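PDB 5VU3: competence damage-inducible protein A from Enterobacter cloacae subsp. cloacae, which is of unknown function but belongs to the CinA family, some members of which hydrolyse the amide of nicotinamide mononucleotide. Local coordinates for residues A[23-28]-A[54-59]; A[97-102]-A[131-136]; A[16-21]-A[44-49]; A[144-149]-A[153-158]; A[77-82]-A[91-96]. All blocks are in the same frame, centred on the assembly; numbering follows the deposited sequence. Where two conformers were deposited one is given.

Interaction 1: A[23-28]-A[54-59]. With ACT (acetate ion), chain I.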
# COMPACT_ATOMS: atom_id res chain seq x y z
N SER A 23 -13.68 -14.95 2.10
CA SER A 23 -14.42 -16.20 1.93
C SER A 23 -14.63 -16.51 0.46
O SER A 23 -14.37 -17.64 0.01
CB SER A 23 -15.76 -16.13 2.66
OG SER A 23 -15.62 -16.47 4.03
N ARG A 24 -15.11 -15.53 -0.31
CA ARG A 24 -15.40 -15.77 -1.73
C ARG A 24 -14.13 -16.14 -2.48
O ARG A 24 -14.12 -17.09 -3.28
CB ARG A 24 -16.03 -14.54 -2.37
CG ARG A 24 -17.15 -13.89 -1.59
CD ARG A 24 -18.50 -14.49 -1.92
NE ARG A 24 -19.60 -13.64 -1.46
CZ ARG A 24 -19.90 -13.41 -0.18
NH1 ARG A 24 -19.18 -13.97 0.79
NH2 ARG A 24 -20.92 -12.63 0.13
N LEU A 25 -13.05 -15.39 -2.27
CA LEU A 25 -11.83 -15.62 -3.02
C LEU A 25 -11.20 -16.95 -2.66
O LEU A 25 -10.81 -17.73 -3.54
CB LEU A 25 -10.85 -14.47 -2.78
CG LEU A 25 -11.27 -13.14 -3.39
CD1 LEU A 25 -10.34 -12.03 -2.94
CD2 LEU A 25 -11.31 -13.24 -4.91
N ILE A 26 -11.11 -17.25 -1.36
CA ILE A 26 -10.49 -18.50 -0.93
C ILE A 26 -11.30 -19.69 -1.41
O ILE A 26 -10.74 -20.67 -1.93
CB ILE A 26 -10.31 -18.50 0.60
CG1 ILE A 26 -9.27 -17.45 1.02
CG2 ILE A 26 -9.92 -19.88 1.11
CD1 ILE A 26 -9.26 -17.16 2.51
N ASP A 27 -12.63 -19.63 -1.27
CA ASP A 27 -13.47 -20.74 -1.75
C ASP A 27 -13.28 -20.98 -3.24
O ASP A 27 -13.29 -22.13 -3.69
CB ASP A 27 -14.95 -20.46 -1.45
CG ASP A 27 -15.28 -20.49 0.02
OD1 ASP A 27 -16.42 -20.15 0.38
OD2 ASP A 27 -14.39 -20.85 0.83
N ALA A 28 -13.10 -19.91 -4.01
CA ALA A 28 -12.97 -20.02 -5.46
C ALA A 28 -11.53 -20.26 -5.91
O ALA A 28 -11.30 -20.43 -7.11
CB ALA A 28 -13.51 -18.75 -6.12
N ALA A 54 -3.14 -13.95 3.88
CA ALA A 54 -2.09 -14.67 3.18
C ALA A 54 -2.64 -15.64 2.15
O ALA A 54 -1.91 -16.02 1.23
CB ALA A 54 -1.22 -15.43 4.18
N ASP A 55 -3.90 -16.05 2.29
CA ASP A 55 -4.51 -17.05 1.43
C ASP A 55 -5.15 -16.48 0.17
O ASP A 55 -5.63 -17.26 -0.67
CB ASP A 55 -5.58 -17.82 2.23
CG ASP A 55 -4.98 -18.73 3.28
OD1 ASP A 55 -3.85 -19.22 3.07
OD2 ASP A 55 -5.64 -18.96 4.32
N PHE A 56 -5.17 -15.16 -0.01
CA PHE A 56 -5.85 -14.60 -1.17
C PHE A 56 -5.28 -13.26 -1.64
O PHE A 56 -5.61 -12.80 -2.74
CB PHE A 56 -7.36 -14.43 -0.88
CG PHE A 56 -7.68 -13.36 0.13
CD1 PHE A 56 -7.90 -12.04 -0.27
CD2 PHE A 56 -7.76 -13.66 1.48
CE1 PHE A 56 -8.18 -11.06 0.66
CE2 PHE A 56 -8.05 -12.68 2.41
CZ PHE A 56 -8.26 -11.39 2.00
N TYR A 57 -4.43 -12.62 -0.83
CA TYR A 57 -3.91 -11.31 -1.19
C TYR A 57 -2.40 -11.33 -1.11
O TYR A 57 -1.83 -11.80 -0.11
CB TYR A 57 -4.49 -10.21 -0.28
CG TYR A 57 -4.11 -8.79 -0.68
CD1 TYR A 57 -3.41 -7.98 0.19
CD2 TYR A 57 -4.46 -8.28 -1.93
CE1 TYR A 57 -3.05 -6.68 -0.17
CE2 TYR A 57 -4.10 -6.98 -2.30
CZ TYR A 57 -3.41 -6.18 -1.40
OH TYR A 57 -3.05 -4.90 -1.75
N ASP A 58 -1.74 -10.84 -2.16
CA ASP A 58 -0.29 -10.85 -2.23
C ASP A 58 0.24 -9.44 -2.50
O ASP A 58 0.88 -8.86 -1.63
CB ASP A 58 0.18 -11.84 -3.30
CG ASP A 58 1.68 -12.07 -3.28
OD1 ASP A 58 2.37 -11.49 -2.43
OD2 ASP A 58 2.17 -12.85 -4.13
N VAL A 59 -0.05 -8.86 -3.67
CA VAL A 59 0.63 -7.67 -4.15
C VAL A 59 -0.30 -6.47 -4.06
O VAL A 59 -1.46 -6.54 -4.52
CB VAL A 59 1.14 -7.86 -5.58
CG1 VAL A 59 1.67 -6.53 -6.15
CG2 VAL A 59 2.20 -8.95 -5.62
C ACT I . -21.51 -14.46 4.27
O ACT I . -21.59 -14.00 3.10
OXT ACT I . -21.37 -15.66 4.63
CH3 ACT I . -21.62 -13.40 5.41
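With chi1 at 69°, Phe56 CG sits between the backbone N and the carbonyl carbon, which turns the ring toward Leu25 and Ile26. Leu25 CG and Ile26 CG1 both stand beside the backbone N (chi1 -69° and -67°), and the chains then run on extended, so that each ends in a methyl next to a different ortho carbon of the phenyl group. Leu25 CD1 comes within 3.6 Å of Phe56 CD1, the two side chains meeting at about a right angle, and the approach is slanted to the ring. Ile26 CD1 takes the other ortho carbon, 3.9 Å from Phe56 CD2, again at a slant. Closer to the backbone, Leu25 CB lies 4.0 Å from Phe56 CB, so the two side chains already touch at their CB atoms. Ile26 CD1 also reaches Asp55 CB at 3.7 Å; there it meets the methylene of the acidic residue, not its carboxylate. Deeper in, Leu25 leans on Leu32 and Leu168, whereas Ile26 stays nearer the surface.

On the far side of the helix, Arg24 turns away from this packing. Arg24 NH1 and NH2 each lie 3.3 Å from the acetate O, in weak hydrogen bonds to an ion probably left by the crystallisation liquor, while Arg24 NE bonds to Ser169. The contact between residues 23-28 and 54-59 is van der Waals: methyls against a phenyl ring and the Asp55 methylene. Shape joins helix 14-28 to the entry of strand 57-63, helped on the Leu25-Phe56 side by exclusion of water.

Interaction 2: A[97-102]-A[131-136]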
# COMPACT_ATOMS: atom_id res chain seq x y z
N SER A 97 -2.82 -4.42 -15.95
CA SER A 97 -1.38 -4.56 -15.76
C SER A 97 -1.05 -5.12 -14.38
O SER A 97 -0.23 -6.04 -14.26
CB SER A 97 -0.71 -3.20 -15.96
OG SER A 97 0.64 -3.24 -15.53
N ILE A 98 -1.67 -4.59 -13.31
CA ILE A 98 -1.31 -5.08 -11.98
C ILE A 98 -1.74 -6.53 -11.81
O ILE A 98 -1.06 -7.31 -11.13
CB ILE A 98 -1.90 -4.18 -10.87
CG1 ILE A 98 -1.30 -4.53 -9.50
CG2 ILE A 98 -3.43 -4.28 -10.82
CD1 ILE A 98 0.21 -4.35 -9.42
N ARG A 99 -2.84 -6.93 -12.45
CA ARG A 99 -3.25 -8.33 -12.42
C ARG A 99 -2.17 -9.23 -13.01
O ARG A 99 -1.90 -10.32 -12.49
CB ARG A 99 -4.58 -8.48 -13.16
CG ARG A 99 -5.13 -9.88 -13.21
CD ARG A 99 -6.42 -9.96 -14.01
NE ARG A 99 -6.80 -11.35 -14.24
CZ ARG A 99 -6.55 -12.04 -15.35
NH1 ARG A 99 -5.93 -11.47 -16.37
NH2 ARG A 99 -6.93 -13.31 -15.44
N ASP A 100 -1.53 -8.79 -14.09
CA ASP A 100 -0.47 -9.58 -14.70
C ASP A 100 0.81 -9.55 -13.87
O ASP A 100 1.46 -10.58 -13.66
CB ASP A 100 -0.19 -9.07 -16.11
CG ASP A 100 -1.34 -9.32 -17.05
OD1 ASP A 100 -2.02 -10.37 -16.89
OD2 ASP A 100 -1.56 -8.48 -17.95
N ILE A 101 1.20 -8.36 -13.40
CA ILE A 101 2.43 -8.23 -12.61
C ILE A 101 2.36 -9.11 -11.36
O ILE A 101 3.34 -9.75 -10.98
CB ILE A 101 2.67 -6.75 -12.26
CG1 ILE A 101 3.15 -5.97 -13.49
CG2 ILE A 101 3.68 -6.62 -11.12
CD1 ILE A 101 2.92 -4.47 -13.37
N ALA A 102 1.19 -9.16 -10.73
CA ALA A 102 0.99 -9.94 -9.52
C ALA A 102 0.64 -11.40 -9.80
O ALA A 102 0.60 -12.20 -8.85
CB ALA A 102 -0.13 -9.32 -8.68
N ALA A 131 -11.80 0.34 -11.37
CA ALA A 131 -11.84 -0.80 -12.27
C ALA A 131 -11.76 -2.08 -11.46
O ALA A 131 -10.97 -2.19 -10.51
CB ALA A 131 -10.69 -0.76 -13.30
N TRP A 132 -12.60 -3.05 -11.82
CA TRP A 132 -12.53 -4.40 -11.28
C TRP A 132 -12.30 -5.35 -12.44
O TRP A 132 -13.15 -5.45 -13.33
CB TRP A 132 -13.80 -4.78 -10.51
CG TRP A 132 -14.21 -3.85 -9.38
CD1 TRP A 132 -13.93 -4.00 -8.05
CD2 TRP A 132 -14.99 -2.65 -9.49
NE1 TRP A 132 -14.48 -2.97 -7.33
CE2 TRP A 132 -15.15 -2.13 -8.19
CE3 TRP A 132 -15.58 -1.97 -10.56
CZ2 TRP A 132 -15.85 -0.95 -7.94
CZ3 TRP A 132 -16.29 -0.81 -10.31
CH2 TRP A 132 -16.42 -0.31 -9.00
N ASN A 133 -11.15 -6.01 -12.46
CA ASN A 133 -10.81 -7.01 -13.46
C ASN A 133 -10.92 -8.37 -12.79
O ASN A 133 -10.14 -8.69 -11.88
CB ASN A 133 -9.41 -6.76 -14.03
CG ASN A 133 -9.04 -7.73 -15.13
OD1 ASN A 133 -9.35 -8.92 -15.04
ND2 ASN A 133 -8.36 -7.24 -16.16
N ILE A 134 -11.88 -9.17 -13.24
CA ILE A 134 -12.10 -10.51 -12.71
C ILE A 134 -11.79 -11.49 -13.84
O ILE A 134 -12.58 -11.62 -14.78
CB ILE A 134 -13.53 -10.70 -12.19
CG1 ILE A 134 -13.76 -9.86 -10.93
CG2 ILE A 134 -13.77 -12.16 -11.88
CD1 ILE A 134 -15.22 -9.70 -10.56
N GLY A 135 -10.66 -12.17 -13.74
CA GLY A 135 -10.31 -13.16 -14.75
C GLY A 135 -10.18 -12.62 -16.16
O GLY A 135 -10.37 -13.37 -17.13
N GLY A 136 -9.86 -11.33 -16.31
CA GLY A 136 -9.71 -10.71 -17.61
C GLY A 136 -10.90 -9.88 -18.07
O GLY A 136 -10.78 -9.13 -19.05
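Asn133 is the first residue along 131-136 to meet Arg99, which reaches over from the helix. Asn133 CG stands anti to the backbone N (chi1 -177°), and the amide oxygen OD1 lies 3.3 Å from Arg99 CD, so it is the last methylene of the arginine that presses on the amide. The two side chains cross at about a right angle, yet their flat ends are nearly parallel, the guanidinium and amide planes being 8° apart.

Past Ile134, whose side chain points away from the helix, the chain leaves the strand and turns. Gly135, at positive phi, puts its carbonyl carbon over one face of the Arg99 guanidinium, toward the rim, with Gly135 C 3.4 Å from Arg99 NH2. Gly136 follows over the centre of the same face: its N is 3.5 Å from Arg99 CZ. That N-H does not serve the arginine. It turns back to Asn133, with Gly136 N 2.8 Å from Asn133 OD1 in the carbonyl plane of the amide, an Asx motif that ties the turn to the strand and helps to fix the rotation of the amide. The peptide between the two glycines lies nearly flat over the guanidinium.

The arginine is steadied from another quarter, because its NE bonds to the carbonyl of Asp105, a residue that also pairs through its backbone with Gly135. Asn133 pairs likewise with Ser107 on strand 106-112. Helix 88-101 thus lies on one side of the sheet, gripping the end of strand 127-134 just before the hairpin into strand 137-144, while Trp132 faces helix 149-167 on the other side.

Interaction 3: A[16-21]-A[44-49]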
# COMPACT_ATOMS: atom_id res chain seq x y z
N GLU A 16 -16.08 -6.18 7.82
CA GLU A 16 -17.06 -7.17 7.41
C GLU A 16 -16.90 -7.52 5.93
O GLU A 16 -17.04 -8.69 5.54
CB GLU A 16 -18.47 -6.65 7.67
CG GLU A 16 -18.91 -6.70 9.13
CD GLU A 16 -20.32 -6.15 9.31
OE1 GLU A 16 -21.23 -6.95 9.58
OE2 GLU A 16 -20.49 -4.91 9.17
N LEU A 17 -16.63 -6.52 5.10
CA LEU A 17 -16.48 -6.73 3.66
C LEU A 17 -15.23 -7.55 3.35
O LEU A 17 -15.26 -8.43 2.48
CB LEU A 17 -16.42 -5.38 2.95
CG LEU A 17 -17.71 -4.57 2.85
CD1 LEU A 17 -17.44 -3.19 2.23
CD2 LEU A 17 -18.75 -5.34 2.02
N THR A 18 -14.11 -7.26 4.01
CA THR A 18 -12.90 -8.02 3.71
C THR A 18 -13.03 -9.46 4.21
O THR A 18 -12.47 -10.38 3.60
CB THR A 18 -11.66 -7.34 4.29
OG1 THR A 18 -11.75 -7.26 5.72
CG2 THR A 18 -11.48 -5.94 3.69
N LYS A 19 -13.78 -9.68 5.29
CA LYS A 19 -14.08 -11.05 5.70
C LYS A 19 -14.93 -11.76 4.65
O LYS A 19 -14.65 -12.91 4.28
CB LYS A 19 -14.77 -11.06 7.06
CG LYS A 19 -15.06 -12.44 7.59
CD LYS A 19 -15.65 -12.35 8.99
CE LYS A 19 -15.83 -13.72 9.62
NZ LYS A 19 -16.48 -13.60 10.95
N LYS A 20 -15.98 -11.08 4.16
CA LYS A 20 -16.80 -11.66 3.10
C LYS A 20 -15.97 -11.95 1.86
O LYS A 20 -16.09 -13.01 1.24
CB LYS A 20 -17.95 -10.70 2.75
CG LYS A 20 -19.21 -10.84 3.58
CD LYS A 20 -20.01 -9.55 3.52
CE LYS A 20 -21.51 -9.80 3.54
NZ LYS A 20 -22.06 -9.89 2.15
N LEU A 21 -15.13 -10.98 1.47
CA LEU A 21 -14.33 -11.13 0.26
C LEU A 21 -13.32 -12.26 0.40
O LEU A 21 -13.13 -13.05 -0.54
CB LEU A 21 -13.63 -9.79 -0.04
CG LEU A 21 -12.70 -9.71 -1.25
CD1 LEU A 21 -13.48 -9.99 -2.52
CD2 LEU A 21 -12.05 -8.32 -1.31
N SER A 44 -4.93 -1.60 0.52
CA SER A 44 -4.05 -2.71 0.88
C SER A 44 -4.06 -2.97 2.38
O SER A 44 -4.05 -4.12 2.82
CB SER A 44 -2.62 -2.42 0.40
OG SER A 44 -1.71 -3.35 0.93
N VAL A 45 -4.08 -1.90 3.19
CA VAL A 45 -4.11 -2.06 4.64
C VAL A 45 -5.34 -2.85 5.06
O VAL A 45 -5.26 -3.77 5.87
CB VAL A 45 -4.07 -0.68 5.34
CG1 VAL A 45 -4.62 -0.79 6.78
CG2 VAL A 45 -2.65 -0.12 5.35
N ALA A 46 -6.50 -2.50 4.49
CA ALA A 46 -7.73 -3.21 4.83
C ALA A 46 -7.63 -4.69 4.47
O ALA A 46 -8.06 -5.56 5.24
CB ALA A 46 -8.92 -2.57 4.11
N LEU A 47 -7.06 -4.99 3.29
CA LEU A 47 -6.96 -6.38 2.87
C LEU A 47 -5.93 -7.14 3.69
O LEU A 47 -6.11 -8.34 3.96
CB LEU A 47 -6.63 -6.44 1.37
CG LEU A 47 -7.75 -5.90 0.47
CD1 LEU A 47 -7.21 -5.53 -0.91
CD2 LEU A 47 -8.88 -6.91 0.35
N CYS A 48 -4.86 -6.48 4.12
CA CYS A 48 -3.87 -7.14 4.96
C CYS A 48 -4.31 -7.29 6.40
O CYS A 48 -3.68 -8.05 7.15
CB CYS A 48 -2.54 -6.38 4.93
SG CYS A 48 -1.69 -6.50 3.34
N ALA A 49 -5.36 -6.58 6.82
CA ALA A 49 -5.87 -6.75 8.18
C ALA A 49 -6.68 -8.02 8.31
O ALA A 49 -6.89 -8.50 9.43
CB ALA A 49 -6.71 -5.54 8.58
O HOH W 1 -10.13 -5.30 6.82
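No planar side chain lies between Thr18 and Leu21 on one helix and Ala46 and Leu47 on the other; the flat group that takes part is the peptide carbonyl of Ala46. Thr18 CG2 comes to 3.8 Å from Ala46 O, a methyl against a carbonyl oxygen. A water completes this junction, donating one hydrogen to Thr18 OG1 (2.8 Å) and one to Ala46 O (2.6 Å). Thr18 OG1 also lies within bonding distance of Glu50 OE2 and of the Ala15 carbonyl, which must share its single hydrogen. With chi1 at 62°, the hydroxyl is tucked between backbone N and carbonyl carbon, which leaves the methyl to point at the opposite helix.

One turn on, the contact is purely apolar: Leu21 CD2 and Leu47 CD2 meet methyl to methyl at 3.8 Å, and Thr18 CG2 lies 4.3 Å from Leu47 CD2.

The axes of the short helical segments approach to 9.3 Å and cross at -63°. Leu21 and Leu47 both touch Leu32, on strand 32-37. Two helices crossing steeply on one face of the sheet, with helix 88-101 on the other and helix 42-49 as the beta-alpha-beta crossover between parallel strands 32-37 and 57-63, typify a three-layer alpha/beta/alpha fold.

Interaction 4: A[144-149]-A[153-158]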
# COMPACT_ATOMS: atom_id res chain seq x y z
N LEU A 144 -18.54 10.38 -7.64
CA LEU A 144 -18.24 11.62 -6.93
C LEU A 144 -18.56 11.41 -5.46
O LEU A 144 -19.72 11.17 -5.11
CB LEU A 144 -19.03 12.79 -7.49
CG LEU A 144 -18.87 14.07 -6.68
CD1 LEU A 144 -17.47 14.63 -6.89
CD2 LEU A 144 -19.92 15.11 -7.05
N PHE A 145 -17.54 11.51 -4.61
CA PHE A 145 -17.70 11.41 -3.16
C PHE A 145 -17.67 12.79 -2.51
O PHE A 145 -16.89 13.66 -2.92
CB PHE A 145 -16.58 10.56 -2.55
CG PHE A 145 -16.56 9.13 -3.01
CD1 PHE A 145 -17.40 8.19 -2.42
CD2 PHE A 145 -15.70 8.72 -4.03
CE1 PHE A 145 -17.39 6.87 -2.84
CE2 PHE A 145 -15.68 7.41 -4.45
CZ PHE A 145 -16.52 6.48 -3.85
N SER A 146 -18.49 12.98 -1.48
CA SER A 146 -18.49 14.23 -0.74
C SER A 146 -17.43 14.21 0.37
O SER A 146 -16.92 13.16 0.75
CB SER A 146 -19.87 14.49 -0.12
OG SER A 146 -20.14 13.57 0.93
N GLY A 147 -17.10 15.40 0.86
CA GLY A 147 -16.24 15.56 2.02
C GLY A 147 -14.80 15.87 1.65
O GLY A 147 -14.47 16.16 0.49
N ASP A 148 -13.93 15.80 2.65
CA ASP A 148 -12.53 16.12 2.45
C ASP A 148 -11.76 14.87 2.02
O ASP A 148 -12.35 13.79 1.84
CB ASP A 148 -11.95 16.80 3.69
CG ASP A 148 -11.84 15.87 4.89
OD1 ASP A 148 -12.02 14.63 4.77
OD2 ASP A 148 -11.59 16.40 6.00
N CYS A 149 -10.44 14.98 1.90
CA CYS A 149 -9.66 13.89 1.33
C CYS A 149 -9.78 12.62 2.17
O CYS A 149 -9.94 11.52 1.61
CB CYS A 149 -8.19 14.29 1.17
SG CYS A 149 -7.41 14.95 2.64
N VAL A 153 -11.29 9.08 0.65
CA VAL A 153 -10.51 7.84 0.69
C VAL A 153 -11.28 6.75 1.42
O VAL A 153 -11.38 5.61 0.94
CB VAL A 153 -9.13 8.10 1.34
CG1 VAL A 153 -8.45 6.79 1.68
CG2 VAL A 153 -8.27 8.92 0.40
N GLU A 154 -11.82 7.08 2.60
CA GLU A 154 -12.60 6.12 3.37
C GLU A 154 -13.73 5.54 2.54
O GLU A 154 -13.91 4.31 2.46
CB GLU A 154 -13.17 6.80 4.63
CG GLU A 154 -14.07 5.90 5.49
CD GLU A 154 -14.75 6.64 6.64
OE1 GLU A 154 -15.90 6.29 6.99
OE2 GLU A 154 -14.14 7.57 7.20
N LYS A 155 -14.52 6.40 1.91
CA LYS A 155 -15.67 5.93 1.15
C LYS A 155 -15.24 5.17 -0.10
O LYS A 155 -15.88 4.18 -0.48
CB LYS A 155 -16.54 7.13 0.80
CG LYS A 155 -17.01 7.94 2.01
CD LYS A 155 -18.26 8.69 1.66
CE LYS A 155 -17.80 10.12 1.34
NZ LYS A 155 -18.75 11.22 1.57
N ALA A 156 -14.14 5.61 -0.73
CA ALA A 156 -13.68 4.93 -1.94
C ALA A 156 -13.20 3.52 -1.63
O ALA A 156 -13.48 2.58 -2.39
CB ALA A 156 -12.58 5.74 -2.62
N VAL A 157 -12.48 3.36 -0.53
CA VAL A 157 -12.03 2.03 -0.12
C VAL A 157 -13.22 1.11 0.12
O VAL A 157 -13.27 -0.02 -0.38
CB VAL A 157 -11.12 2.12 1.12
CG1 VAL A 157 -10.92 0.74 1.75
CG2 VAL A 157 -9.78 2.74 0.74
N HIS A 158 -14.20 1.60 0.84
CA HIS A 158 -15.40 0.83 1.12
C HIS A 158 -16.13 0.48 -0.16
O HIS A 158 -16.51 -0.61 -0.35
CB HIS A 158 -16.31 1.56 2.10
CG HIS A 158 -17.60 0.87 2.42
ND1 HIS A 158 -18.67 0.86 1.57
CD2 HIS A 158 -17.98 0.16 3.50
CE1 HIS A 158 -19.66 0.19 2.13
NE2 HIS A 158 -19.26 -0.25 3.29
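Lys155 NZ donates to the carbonyl oxygen of Ser146 at 2.8 Å, pinning the loop to the helix. The ammonium does not come in along a lone pair; it stands 48° above the carbonyl plane. Ser146 OG is also 2.8 Å from Lys155 NZ, so the two oxygens of one residue lie close to the same positive end. The lysine gets there by a bend: its chain leaves the helix with CG beside the backbone N, then kinks at chi3 (-99°) toward the loop. The second polar link is the first-turn helical bond Val153 N to Cys149 O, 2.9 Å long and fairly straight at 165°.

Packing takes over beneath the lysine. Phe145 and Lys155 slide past each other in opposite directions, with Phe145 CD1 3.5 Å from Lys155 CB. At the far end of the ring, Phe145 CZ rests 3.8 Å from Ala156 CA, and the backbone N of Ala156 sits above one face, toward the rim. The phenyl thus lies against the helix backbone at Ala156. Inward, Phe145 and Ala156 both touch Phe130 of strand 127-134. Val153 CG2 is tight against Cys149 O at 3.3 Å.

Between Ser146 and the helix the chain passes through Gly147 to Asp148, the N-cap of helix 149-167. Asp148 caps a backbone N of the first turn, and Asp151 OD1 accepts from Asp148 N in return, a pairing consistent with a capping box where the outermost strand of the sheet in this chain, 137-144, gives way to the C-terminal helix.

Interaction 5: A[77-82]-A[91-96]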
# COMPACT_ATOMS: atom_id res chain seq x y z
N PRO A 77 0.59 6.68 -22.71
CA PRO A 77 0.59 8.15 -22.62
C PRO A 77 -0.56 8.80 -23.37
O PRO A 77 -1.06 9.85 -22.95
CB PRO A 77 1.95 8.54 -23.21
CG PRO A 77 2.79 7.30 -23.12
CD PRO A 77 1.84 6.16 -23.30
N GLU A 78 -1.00 8.21 -24.49
CA GLU A 78 -2.13 8.77 -25.22
C GLU A 78 -3.44 8.56 -24.46
O GLU A 78 -4.36 9.37 -24.58
CB GLU A 78 -2.21 8.18 -26.62
CG GLU A 78 -3.24 8.87 -27.51
CD GLU A 78 -2.99 10.37 -27.68
OE1 GLU A 78 -1.81 10.79 -27.69
OE2 GLU A 78 -3.97 11.13 -27.81
N THR A 79 -3.55 7.47 -23.70
CA THR A 79 -4.69 7.33 -22.80
C THR A 79 -4.73 8.47 -21.80
O THR A 79 -5.77 9.11 -21.59
CB THR A 79 -4.66 5.98 -22.09
OG1 THR A 79 -4.90 4.93 -23.03
CG2 THR A 79 -5.72 5.91 -20.99
N LEU A 80 -3.58 8.76 -21.17
CA LEU A 80 -3.52 9.86 -20.22
C LEU A 80 -3.75 11.20 -20.91
O LEU A 80 -4.34 12.11 -20.31
CB LEU A 80 -2.18 9.86 -19.50
CG LEU A 80 -1.94 8.63 -18.62
CD1 LEU A 80 -0.49 8.57 -18.17
CD2 LEU A 80 -2.86 8.65 -17.42
N ALA A 81 -3.30 11.34 -22.16
CA ALA A 81 -3.48 12.61 -22.86
C ALA A 81 -4.95 12.85 -23.18
O ALA A 81 -5.45 13.98 -23.02
CB ALA A 81 -2.65 12.63 -24.14
N ARG A 82 -5.67 11.82 -23.63
CA ARG A 82 -7.05 11.99 -24.04
C ARG A 82 -8.00 12.04 -22.84
O ARG A 82 -8.96 12.82 -22.85
CB ARG A 82 -7.47 10.86 -24.98
CG ARG A 82 -6.69 10.83 -26.27
CD ARG A 82 -7.06 9.63 -27.12
NE ARG A 82 -8.45 9.67 -27.55
CZ ARG A 82 -8.86 9.31 -28.76
NH1 ARG A 82 -7.98 8.89 -29.65
NH2 ARG A 82 -10.15 9.38 -29.07
N VAL A 91 -8.02 3.41 -15.43
CA VAL A 91 -8.08 2.35 -14.43
C VAL A 91 -8.24 0.99 -15.08
O VAL A 91 -7.79 -0.02 -14.52
CB VAL A 91 -9.20 2.61 -13.40
CG1 VAL A 91 -8.80 3.76 -12.47
CG2 VAL A 91 -10.53 2.88 -14.09
N THR A 92 -8.86 0.92 -16.26
CA THR A 92 -8.89 -0.34 -17.00
C THR A 92 -7.48 -0.83 -17.28
O THR A 92 -7.16 -2.01 -17.06
CB THR A 92 -9.66 -0.16 -18.31
OG1 THR A 92 -11.05 0.06 -18.02
CG2 THR A 92 -9.54 -1.42 -19.17
N GLU A 93 -6.61 0.06 -17.75
CA GLU A 93 -5.24 -0.34 -18.06
C GLU A 93 -4.46 -0.64 -16.79
O GLU A 93 -3.65 -1.57 -16.76
CB GLU A 93 -4.54 0.74 -18.89
CG GLU A 93 -5.19 1.01 -20.26
CD GLU A 93 -4.55 2.17 -21.02
OE1 GLU A 93 -3.56 2.76 -20.54
OE2 GLU A 93 -5.05 2.50 -22.12
N MET A 94 -4.69 0.14 -15.73
CA MET A 94 -4.04 -0.12 -14.46
C MET A 94 -4.41 -1.48 -13.92
O MET A 94 -3.55 -2.23 -13.44
CB MET A 94 -4.42 0.96 -13.44
CG MET A 94 -3.81 2.33 -13.68
SD MET A 94 -4.48 3.51 -12.47
CE MET A 94 -3.82 2.90 -10.91
N ALA A 95 -5.70 -1.83 -13.97
CA ALA A 95 -6.16 -3.09 -13.41
C ALA A 95 -5.62 -4.28 -14.20
O ALA A 95 -5.24 -5.30 -13.61
CB ALA A 95 -7.68 -3.12 -13.36
N ALA A 96 -5.59 -4.17 -15.53
CA ALA A 96 -5.07 -5.26 -16.34
C ALA A 96 -3.59 -5.50 -16.07
O ALA A 96 -3.14 -6.64 -15.96
CB ALA A 96 -5.30 -4.96 -17.83
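Thr79 meets Glu93 from the short helix that starts at Pro77. Ahead of it in the chain comes Glu78; Ser76 OG, weakly bonded to Glu78 N and Thr79 N, is placed as an N-cap would be.

Thr79 does all the touching. Its hydroxyl donates to the carboxylate, Thr79 OG1 to Glu93 OE2 being a short 2.6 Å. The oxygen is met on its syn side, with the donor 24° out of the carboxylate plane. Chi1 of -69° sets OG1 beside the backbone N and turns it toward the opposite helix, while CG2 also lies near the acid, 3.7 Å from Glu93 OE2. Glu93 arrives from the opposite direction, fully extended beyond CG, and so spans a gap whose nearest CA atoms, those of Thr79 and Glu93, are 9.0 Å apart.

In the fold, helix 88-101 packs on strands 106-112 and 127-134, while helix 77-83 lies outside it, joined here by the Thr79-Glu93 bond. The other carboxylate oxygen is engaged too: Glu93 OE1 accepts from Ser76 N. One acid from helix 88-101 thereby grips the start of helix 77-83 at two points, and the positive end of the helix dipole would probably favour its negative charge. Leu80, following Thr79, turns to Asp66 and Glu70 on helix 66-73 and to Val75 in the loop, the last of which also touches Glu93.

How the interactions relate
Interaction 3 is the most buried of the set and interactions 1 and 2 partly so; 1 and 3 share helix 14-28 and touch through Tyr57, which packs on Leu47 and Cys48. Both rely on methyl contacts, with one water bridge added in interaction 3, and both touch the second subunit. Across the sheet, interactions 2 and 5 share helix 88-101, where Ala131 packs against Val91 and Ala95; interaction 2 lays a guanidinium on a turn. Interactions 4 and 5 lie at the surface: interaction 5 rests on one polar pair, interaction 4 mixes a lysine-carbonyl bond with aromatic packing. Leu17 against His158 joins interaction 3 to interaction 4, and Val59 against Ala102 joins interaction 1 to interaction 2.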